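Local coordinates for cobalamin biosynthesis protein CobN (Mycobacterium tuberculosis, PDB 7C6O) that probably inserts cobalt into hydrogenobyrinic acid a,c-diamide as the large subunit of an ATP-dependent cobaltochelatase of cobalamin biosynthesis, at residues Leu194-Gln199 with Val249-Ala254. Numbering follows the deposited sequence.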
loop_
_atom_site.group_PDB
_atom_site.type_symbol
_atom_site.label_atom_id
_atom_site.label_comp_id
_atom_site.label_asym_id
_atom_site.label_seq_id
_atom_site.Cartn_x
_atom_site.Cartn_y
_atom_site.Cartn_z
ATOM N N LEU A 194 1.641 26.763 -0.306
ATOM C CA LEU A 194 2.740 26.823 -1.265
ATOM C C LEU A 194 2.226 26.462 -2.654
ATOM O O LEU A 194 1.700 25.362 -2.859
ATOM C CB LEU A 194 3.873 25.882 -0.858
ATOM C CG LEU A 194 4.958 26.404 0.091
ATOM C CD1 LEU A 194 5.835 27.438 -0.604
ATOM C CD2 LEU A 194 4.352 26.978 1.365
ATOM N N TYR A 195 2.385 27.381 -3.605
ATOM C CA TYR A 195 1.956 27.147 -4.976
ATOM C C TYR A 195 3.043 27.610 -5.939
ATOM O O TYR A 195 4.027 28.240 -5.548
ATOM C CB TYR A 195 0.616 27.840 -5.276
ATOM C CG TYR A 195 0.636 29.352 -5.218
ATOM C CD1 TYR A 195 0.645 30.021 -4.001
ATOM C CD2 TYR A 195 0.611 30.111 -6.384
ATOM C CE1 TYR A 195 0.649 31.404 -3.944
ATOM C CE2 TYR A 195 0.615 31.495 -6.337
ATOM C CZ TYR A 195 0.633 32.137 -5.115
ATOM O OH TYR A 195 0.636 33.515 -5.060
ATOM N N TYR A 196 2.855 27.282 -7.214
ATOM C CA TYR A 196 3.895 27.491 -8.210
ATOM C C TYR A 196 3.956 28.942 -8.673
ATOM O O TYR A 196 2.927 29.603 -8.854
ATOM C CB TYR A 196 3.677 26.566 -9.406
ATOM C CG TYR A 196 4.331 25.216 -9.231
ATOM C CD1 TYR A 196 5.666 25.117 -8.855
ATOM C CD2 TYR A 196 3.614 24.041 -9.422
ATOM C CE1 TYR A 196 6.274 23.886 -8.686
ATOM C CE2 TYR A 196 4.212 22.805 -9.252
ATOM C CZ TYR A 196 5.541 22.734 -8.885
ATOM O OH TYR A 196 6.144 21.508 -8.714
ATOM N N ARG A 197 5.187 29.424 -8.869
ATOM C CA ARG A 197 5.421 30.783 -9.348
ATOM C C ARG A 197 4.772 31.021 -10.705
ATOM O O ARG A 197 4.282 32.125 -10.973
ATOM C CB ARG A 197 6.929 31.034 -9.415
ATOM C CG ARG A 197 7.362 32.413 -9.887
ATOM C CD ARG A 197 8.881 32.516 -9.824
ATOM N NE ARG A 197 9.378 33.836 -10.196
ATOM C CZ ARG A 197 9.706 34.183 -11.435
ATOM N NH1 ARG A 197 9.585 33.305 -12.421
ATOM N NH2 ARG A 197 10.154 35.406 -11.688
ATOM N N ALA A 198 4.745 29.998 -11.563
ATOM C CA ALA A 198 4.145 30.149 -12.884
ATOM C C ALA A 198 2.674 30.537 -12.789
ATOM O O ALA A 198 2.175 31.316 -13.611
ATOM C CB ALA A 198 4.309 28.858 -13.685
ATOM N N GLN A 199 1.960 30.004 -11.794
ATOM C CA GLN A 199 0.560 30.377 -11.618
ATOM C C GLN A 199 0.435 31.806 -11.106
ATOM O O GLN A 199 -0.487 32.532 -11.497
ATOM C CB GLN A 199 -0.132 29.404 -10.663
ATOM C CG GLN A 199 -0.053 27.951 -11.094
ATOM C CD GLN A 199 -0.712 27.702 -12.437
ATOM O OE1 GLN A 199 -1.752 28.282 -12.752
ATOM N NE2 GLN A 199 -0.105 26.837 -13.240
ATOM N N VAL A 249 0.886 22.165 0.616
ATOM C CA VAL A 249 1.718 22.305 -0.571
ATOM C C VAL A 249 0.944 21.805 -1.781
ATOM O O VAL A 249 0.196 20.824 -1.698
ATOM C CB VAL A 249 3.064 21.565 -0.423
ATOM C CG1 VAL A 249 3.843 22.135 0.749
ATOM C CG2 VAL A 249 2.851 20.067 -0.253
ATOM N N THR A 250 1.108 22.506 -2.903
ATOM C CA THR A 250 0.526 22.100 -4.177
ATOM C C THR A 250 1.605 21.892 -5.232
ATOM O O THR A 250 1.306 21.877 -6.431
ATOM C CB THR A 250 -0.503 23.127 -4.657
ATOM O OG1 THR A 250 0.153 24.364 -4.957
ATOM C CG2 THR A 250 -1.552 23.372 -3.584
ATOM N N VAL A 251 2.853 21.731 -4.805
ATOM C CA VAL A 251 3.978 21.557 -5.708
ATOM C C VAL A 251 4.482 20.119 -5.608
ATOM O O VAL A 251 4.091 19.357 -4.724
ATOM C CB VAL A 251 5.106 22.565 -5.414
ATOM C CG1 VAL A 251 4.587 23.988 -5.555
ATOM C CG2 VAL A 251 5.664 22.334 -4.015
ATOM N N LEU A 252 5.369 19.754 -6.532
ATOM C CA LEU A 252 5.928 18.410 -6.585
ATOM C C LEU A 252 6.829 18.146 -5.379
ATOM O O LEU A 252 7.187 19.050 -4.618
ATOM C CB LEU A 252 6.715 18.212 -7.882
ATOM C CG LEU A 252 5.994 17.646 -9.110
ATOM C CD1 LEU A 252 4.536 18.061 -9.161
ATOM C CD2 LEU A 252 6.716 18.088 -10.375
ATOM N N ALA A 253 7.208 16.877 -5.219
ATOM C CA ALA A 253 8.047 16.474 -4.097
ATOM C C ALA A 253 9.413 17.148 -4.167
ATOM O O ALA A 253 9.920 17.473 -5.244
ATOM C CB ALA A 253 8.219 14.954 -4.074
ATOM N N ALA A 254 10.019 17.344 -2.995
ATOM C CA ALA A 254 11.236 18.134 -2.881
ATOM C C ALA A 254 12.494 17.316 -2.620
ATOM O O ALA A 254 13.596 17.867 -2.719
ATOM C CB ALA A 254 11.083 19.172 -1.763
HETATM O O HOH W 1 0.547 25.279 -7.555
#
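L194 and V249 pair as parallel neighbours, CA to CA 4.7 Å, at the C-terminal ends of strands 190-196 and 246-249. These are neighbouring parallel strands in the mixed sheet of an alpha/beta domain, joined through helices and strand 221-227. Beyond the pair the two segments part. Residues 197-199 start a helix with Y196 at its N-cap, and 250-254 run on as a loop.

L194 O accepts two bonds from T250. The backbone N of T250 lies 2.9 Å from L194 O. T250 OG1 lies 2.8 Å from L194 O and uses a lone pair in the carbonyl plane. The hydroxyl sits between the backbone N and the carbonyl carbon of T250 (chi1 66°), which brings it over to strand 190-196. A water receives the N-H of Y196 and donates to T250 OG1, bridging the two segments where they diverge.

On V251, CG1 makes a CH-pi contact with one face of the Y196 ring, 3.5 Å from its centroid and almost on the normal. V251 CB packs against Y196 CZ. R320 NH1 and Q285 NE2 hydrogen-bond to V251 O, which ties the loop to strand 283-289 and to the residue just before strand 321-331. The phenol reaches past V251 to the next residue: L252 N donates to Y196 OH at 2.9 Å, nearly straight at 171°.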